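Local coordinates for extracellular solute-binding protein family 1 (Alicyclobacillus acidocaldarius subsp. acidocaldarius, PDB 4OVJ) that probably captures a solute outside the cell and delivers it to an ABC-type importer, as extracellular solute-binding proteins of family 1 do, at residues 81-86 and 302-307; 296-301 and 315-320. All blocks are in the same frame, centred on the assembly; numbering follows the deposited sequence. Where two conformers were deposited one is given.

Interaction 1: 81-86 and 302-307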
loop_
_atom_site.group_PDB
_atom_site.type_symbol
_atom_site.label_atom_id
_atom_site.label_comp_id
_atom_site.label_asym_id
_atom_site.label_seq_id
_atom_site.Cartn_x
_atom_site.Cartn_y
_atom_site.Cartn_z
ATOM N N ALA A 81 16.579 16.415 -16.961
ATOM C CA ALA A 81 15.526 16.027 -16.019
ATOM C C ALA A 81 14.314 16.937 -16.129
ATOM O O ALA A 81 14.457 18.137 -16.271
ATOM C CB ALA A 81 16.037 16.047 -14.592
ATOM N N PRO A 82 13.107 16.368 -16.031
ATOM C CA PRO A 82 11.942 17.249 -15.916
ATOM C C PRO A 82 11.931 17.949 -14.571
ATOM O O PRO A 82 12.470 17.413 -13.593
ATOM C CB PRO A 82 10.737 16.299 -15.999
ATOM C CG PRO A 82 11.276 14.936 -15.842
ATOM C CD PRO A 82 12.772 14.942 -15.908
ATOM N N ASP A 83 11.286 19.110 -14.506
ATOM C CA ASP A 83 11.174 19.854 -13.250
ATOM C C ASP A 83 10.447 19.090 -12.163
ATOM O O ASP A 83 10.827 19.162 -11.005
ATOM C CB ASP A 83 10.462 21.182 -13.463
ATOM C CG ASP A 83 11.217 22.085 -14.405
ATOM O OD1 ASP A 83 12.359 22.483 -14.072
ATOM O OD2 ASP A 83 10.682 22.364 -15.493
ATOM N N ILE A 84 9.368 18.407 -12.537
ATOM C CA ILE A 84 8.633 17.551 -11.614
ATOM C C ILE A 84 8.670 16.126 -12.152
ATOM O O ILE A 84 8.464 15.897 -13.346
ATOM C CB ILE A 84 7.172 17.999 -11.444
ATOM C CG1 ILE A 84 7.109 19.432 -10.898
ATOM C CG2 ILE A 84 6.429 17.039 -10.522
ATOM C CD1 ILE A 84 6.997 20.487 -11.976
HETATM N N MSE A 85 8.954 15.183 -11.258
HETATM C CA MSE A 85 9.156 13.789 -11.613
HETATM C C MSE A 85 8.296 12.954 -10.721
HETATM O O MSE A 85 8.384 13.041 -9.494
HETATM C CB MSE A 85 10.602 13.362 -11.355
HETATM C CG MSE A 85 11.541 13.705 -12.508
HETATM SE SE MSE A 85 13.416 13.353 -11.980
HETATM C CE MSE A 85 13.730 15.108 -11.156
ATOM N N GLN A 86 7.462 12.121 -11.316
ATOM C CA GLN A 86 6.822 11.064 -10.555
ATOM C C GLN A 86 7.938 10.066 -10.190
ATOM O O GLN A 86 8.805 9.757 -11.012
ATOM C CB GLN A 86 5.699 10.422 -11.349
ATOM C CG GLN A 86 4.708 9.620 -10.537
ATOM C CD GLN A 86 3.538 9.237 -11.412
ATOM O OE1 GLN A 86 2.617 10.021 -11.632
ATOM N NE2 GLN A 86 3.599 8.063 -11.962
ATOM N N SER A 302 16.408 18.767 -8.480
ATOM C CA SER A 302 17.235 19.602 -7.618
ATOM C C SER A 302 17.668 20.883 -8.322
ATOM O O SER A 302 17.888 21.896 -7.672
ATOM C CB SER A 302 18.489 18.840 -7.180
ATOM O OG SER A 302 19.199 18.376 -8.317
ATOM N N LYS A 303 17.812 20.824 -9.639
ATOM C CA LYS A 303 18.336 21.958 -10.401
ATOM C C LYS A 303 17.274 22.691 -11.191
ATOM O O LYS A 303 17.588 23.440 -12.120
ATOM C CB LYS A 303 19.457 21.496 -11.330
ATOM C CG LYS A 303 20.621 20.880 -10.580
ATOM C CD LYS A 303 21.680 20.431 -11.567
ATOM C CE LYS A 303 22.628 19.415 -10.984
ATOM N NZ LYS A 303 23.504 18.914 -12.077
ATOM N N THR A 304 16.011 22.517 -10.817
ATOM C CA THR A 304 14.960 23.250 -11.490
ATOM C C THR A 304 15.222 24.758 -11.383
ATOM O O THR A 304 15.651 25.258 -10.345
ATOM C CB THR A 304 13.549 22.927 -10.959
ATOM O OG1 THR A 304 12.605 23.691 -11.704
ATOM C CG2 THR A 304 13.378 23.280 -9.483
ATOM N N LYS A 305 14.966 25.471 -12.472
ATOM C CA LYS A 305 15.054 26.924 -12.467
ATOM C C LYS A 305 13.890 27.581 -11.731
ATOM O O LYS A 305 13.968 28.766 -11.393
ATOM C CB LYS A 305 15.117 27.445 -13.904
ATOM C CG LYS A 305 16.370 26.976 -14.619
ATOM C CD LYS A 305 16.417 27.411 -16.069
ATOM C CE LYS A 305 17.678 26.883 -16.733
ATOM N NZ LYS A 305 17.544 26.904 -18.214
ATOM N N TYR A 306 12.832 26.809 -11.469
ATOM C CA TYR A 306 11.567 27.344 -10.959
ATOM C C TYR A 306 11.070 26.594 -9.727
ATOM O O TYR A 306 9.943 26.078 -9.717
ATOM C CB TYR A 306 10.523 27.272 -12.068
ATOM C CG TYR A 306 10.995 27.889 -13.355
ATOM C CD1 TYR A 306 11.377 29.226 -13.402
ATOM C CD2 TYR A 306 11.088 27.130 -14.519
ATOM C CE1 TYR A 306 11.814 29.800 -14.585
ATOM C CE2 TYR A 306 11.528 27.690 -15.703
ATOM C CZ TYR A 306 11.891 29.022 -15.725
ATOM O OH TYR A 306 12.319 29.568 -16.895
ATOM N N PRO A 307 11.885 26.561 -8.666
ATOM C CA PRO A 307 11.456 25.801 -7.495
ATOM C C PRO A 307 10.156 26.289 -6.839
ATOM O O PRO A 307 9.391 25.458 -6.356
ATOM C CB PRO A 307 12.651 25.904 -6.541
ATOM C CG PRO A 307 13.371 27.145 -6.953
ATOM C CD PRO A 307 13.182 27.241 -8.440
HETATM O O HOH W 1 14.269 24.187 -14.901
#
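D83 OD1 is gripped twice: by the hydroxyl of T304, which donates from OG1 to OD1 at 2.7 Å, and by a water that donates to OD1, also at 2.7 Å. The hydroxyl does not lie in the carboxylate plane but meets OD1 from above it, 44° out, and the two side chains cross at about a right angle. The water accepts in turn from the backbone N of K305 at 2.8 Å and so bridges D83 to the residue after T304. T304 OG1 works in both directions: with chi1 at -179° it stands opposite its own backbone N and beside the carbonyl carbon, where it accepts from Y306 N at 3.1 Å in a nearly straight bond (166°), an ST turn. Replacing T304 by valine would probably leave D83 OD1 without its direct protein donor here and Y306 N without the acceptor that shapes the turn. Y306 is itself the N-cap residue, so the ST turn lies directly before helix 307-319. K305 CB sits over one face of the Y306 ring. The second carboxylate oxygen, D83 OD2, accepts from T28 N of strand 25-31. D83 thereby joins the loop leading into strand 84-87 both to that parallel neighbour and to the surface loop between strand 293-300 and helix 307-319.

Interaction 2: 296-301 and 315-320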
loop_
_atom_site.group_PDB
_atom_site.type_symbol
_atom_site.label_atom_id
_atom_site.label_comp_id
_atom_site.label_asym_id
_atom_site.label_seq_id
_atom_site.Cartn_x
_atom_site.Cartn_y
_atom_site.Cartn_z
ATOM N N GLN A 296 3.169 6.032 -4.955
ATOM C CA GLN A 296 4.164 6.728 -5.762
ATOM C C GLN A 296 4.448 8.025 -5.039
ATOM O O GLN A 296 3.848 8.296 -4.007
ATOM C CB GLN A 296 3.670 7.072 -7.177
ATOM C CG GLN A 296 2.638 6.177 -7.813
ATOM C CD GLN A 296 2.100 6.760 -9.095
ATOM O OE1 GLN A 296 1.941 7.990 -9.220
ATOM N NE2 GLN A 296 1.811 5.902 -10.051
ATOM N N PHE A 297 5.354 8.821 -5.582
ATOM C CA PHE A 297 5.762 10.091 -5.000
ATOM C C PHE A 297 5.813 11.169 -6.067
ATOM O O PHE A 297 6.088 10.883 -7.231
ATOM C CB PHE A 297 7.182 10.024 -4.421
ATOM C CG PHE A 297 7.356 9.069 -3.296
ATOM C CD1 PHE A 297 7.514 7.715 -3.543
ATOM C CD2 PHE A 297 7.427 9.522 -1.980
ATOM C CE1 PHE A 297 7.666 6.819 -2.503
ATOM C CE2 PHE A 297 7.606 8.625 -0.940
ATOM C CZ PHE A 297 7.708 7.272 -1.203
ATOM N N TRP A 298 5.605 12.416 -5.645
ATOM C CA TRP A 298 5.986 13.577 -6.434
ATOM C C TRP A 298 7.351 14.054 -5.942
ATOM O O TRP A 298 7.542 14.257 -4.748
ATOM C CB TRP A 298 5.002 14.734 -6.282
ATOM C CG TRP A 298 3.580 14.427 -6.567
ATOM C CD1 TRP A 298 2.532 14.687 -5.742
ATOM C CD2 TRP A 298 3.027 13.815 -7.740
ATOM N NE1 TRP A 298 1.361 14.290 -6.323
ATOM C CE2 TRP A 298 1.632 13.746 -7.549
ATOM C CE3 TRP A 298 3.570 13.315 -8.929
ATOM C CZ2 TRP A 298 0.783 13.190 -8.496
ATOM C CZ3 TRP A 298 2.718 12.775 -9.871
ATOM C CH2 TRP A 298 1.344 12.722 -9.650
ATOM N N SER A 299 8.272 14.256 -6.883
ATOM C CA SER A 299 9.590 14.791 -6.591
ATOM C C SER A 299 9.869 15.966 -7.545
ATOM O O SER A 299 9.264 16.083 -8.617
ATOM C CB SER A 299 10.650 13.705 -6.768
ATOM O OG SER A 299 10.546 12.662 -5.798
ATOM N N ILE A 300 10.785 16.826 -7.139
ATOM C CA ILE A 300 11.185 17.982 -7.921
ATOM C C ILE A 300 12.681 17.878 -8.224
ATOM O O ILE A 300 13.470 17.477 -7.370
ATOM C CB ILE A 300 10.868 19.290 -7.174
ATOM C CG1 ILE A 300 9.366 19.416 -6.944
ATOM C CG2 ILE A 300 11.377 20.522 -7.938
ATOM C CD1 ILE A 300 8.955 20.568 -6.053
ATOM N N TYR A 301 13.061 18.258 -9.443
ATOM C CA TYR A 301 14.461 18.266 -9.850
ATOM C C TYR A 301 15.265 19.227 -8.988
ATOM O O TYR A 301 14.879 20.385 -8.822
ATOM C CB TYR A 301 14.551 18.698 -11.306
ATOM C CG TYR A 301 15.913 18.657 -11.951
ATOM C CD1 TYR A 301 16.847 17.688 -11.616
ATOM C CD2 TYR A 301 16.235 19.567 -12.956
ATOM C CE1 TYR A 301 18.089 17.648 -12.239
ATOM C CE2 TYR A 301 17.459 19.527 -13.592
ATOM C CZ TYR A 301 18.383 18.571 -13.234
ATOM O OH TYR A 301 19.605 18.550 -13.874
ATOM N N ASN A 315 2.045 21.050 -4.666
ATOM C CA ASN A 315 1.049 21.316 -3.656
ATOM C C ASN A 315 -0.369 21.203 -4.186
ATOM O O ASN A 315 -1.249 20.697 -3.484
ATOM C CB ASN A 315 1.231 22.699 -3.050
ATOM C CG ASN A 315 0.327 22.905 -1.868
ATOM O OD1 ASN A 315 0.438 22.201 -0.858
ATOM N ND2 ASN A 315 -0.612 23.838 -1.997
ATOM N N PHE A 316 -0.575 21.681 -5.413
ATOM C CA PHE A 316 -1.855 21.571 -6.107
ATOM C C PHE A 316 -2.258 20.103 -6.287
ATOM O O PHE A 316 -3.379 19.705 -5.952
ATOM C CB PHE A 316 -1.797 22.274 -7.468
ATOM C CG PHE A 316 -3.084 22.212 -8.242
ATOM C CD1 PHE A 316 -4.055 23.197 -8.063
ATOM C CD2 PHE A 316 -3.316 21.198 -9.168
ATOM C CE1 PHE A 316 -5.232 23.157 -8.784
ATOM C CE2 PHE A 316 -4.500 21.156 -9.893
ATOM C CZ PHE A 316 -5.454 22.134 -9.689
ATOM N N LEU A 317 -1.338 19.288 -6.780
ATOM C CA LEU A 317 -1.612 17.866 -6.961
ATOM C C LEU A 317 -1.954 17.179 -5.648
ATOM O O LEU A 317 -2.816 16.322 -5.612
ATOM C CB LEU A 317 -0.432 17.146 -7.613
ATOM C CG LEU A 317 -0.104 17.579 -9.037
ATOM C CD1 LEU A 317 1.142 16.841 -9.498
ATOM C CD2 LEU A 317 -1.281 17.375 -9.981
ATOM N N LEU A 318 -1.281 17.573 -4.579
ATOM C CA LEU A 318 -1.503 16.978 -3.275
ATOM C C LEU A 318 -2.788 17.422 -2.615
ATOM O O LEU A 318 -3.477 16.606 -2.026
ATOM C CB LEU A 318 -0.335 17.283 -2.328
ATOM C CG LEU A 318 1.014 16.655 -2.680
ATOM C CD1 LEU A 318 2.103 17.327 -1.858
ATOM C CD2 LEU A 318 1.008 15.159 -2.425
ATOM N N ASN A 319 -3.078 18.715 -2.682
ATOM C CA ASN A 319 -4.069 19.330 -1.771
ATOM C C ASN A 319 -5.271 19.991 -2.416
ATOM O O ASN A 319 -6.222 20.358 -1.719
ATOM C CB ASN A 319 -3.374 20.348 -0.872
ATOM C CG ASN A 319 -2.539 19.695 0.204
ATOM O OD1 ASN A 319 -3.007 18.797 0.904
ATOM N ND2 ASN A 319 -1.297 20.124 0.337
ATOM N N ASN A 320 -5.243 20.181 -3.724
ATOM C CA ASN A 320 -6.339 20.881 -4.367
ATOM C C ASN A 320 -7.480 19.929 -4.677
ATOM O O ASN A 320 -7.248 18.837 -5.180
ATOM C CB ASN A 320 -5.860 21.587 -5.631
ATOM C CG ASN A 320 -6.950 22.402 -6.271
ATOM O OD1 ASN A 320 -7.746 21.878 -7.035
ATOM N ND2 ASN A 320 -6.998 23.687 -5.958
HETATM O O HOH W 2 -1.253 13.978 -5.494
#
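W298 is met by two consecutive leucines of helix 307-319, one over a face of the indole, the other at its edge. L317 has CG anti to its carbonyl carbon (chi1 -65°) and then extends (chi2 176°), which carries CD1 over the six-membered ring, 3.8 Å from its centroid and 16° off the normal, a CH-pi contact; L317 CB approaches W298 NE1 at 3.6 Å. L318 comes in at the edge, its CD2 reaching W298 CD1 at 3.7 Å. The indole N-H, buried among apolar groups, has a partner: NE1 donates to a water in the ring plane at 2.8 Å, and that water gives a weak bond to L317 O. In the next shell, V314, a turn earlier on the helix, also touches W298, and I132 packs on L318. The backbone of W298 is hydrogen-bonded to I132, which pairs the strand carrying the indole with strand 128-144. On the helix, N319 ND2 donates to N315 OD1 at 3.0 Å; N315 OD1 also accepts from N111 N and N319 ND2 donates to N111 O, tying this last turn to the chain around N111. This buried sheet-to-helix interface is probably held mainly by dispersion, with one water satisfying the indole nitrogen and coupling it weakly to the helix backbone.

How the interactions relate
From the N terminus, 81-86 comes first and leads into strand 84-87; after 215 intervening residues, 302-307 returns to it, so interaction 1 closes a very long loop. Segment 296-301, on strand 293-300, immediately precedes that return, and 315-320 follows it on helix 307-319, so interaction 2 closes a short strand-to-helix connection. The segments alternate, and the two loops cross: the turn at 302-307 lies within the short connection. Strands 84-87 and 293-300 run antiparallel as neighbours, with probable hydrogen bonds M85 N to S299 O and D83 O to Y301 N linking the contacts directly. Interaction 1 lies at the surface end of this strand pair, interaction 2 in the buried packing of helix on sheet.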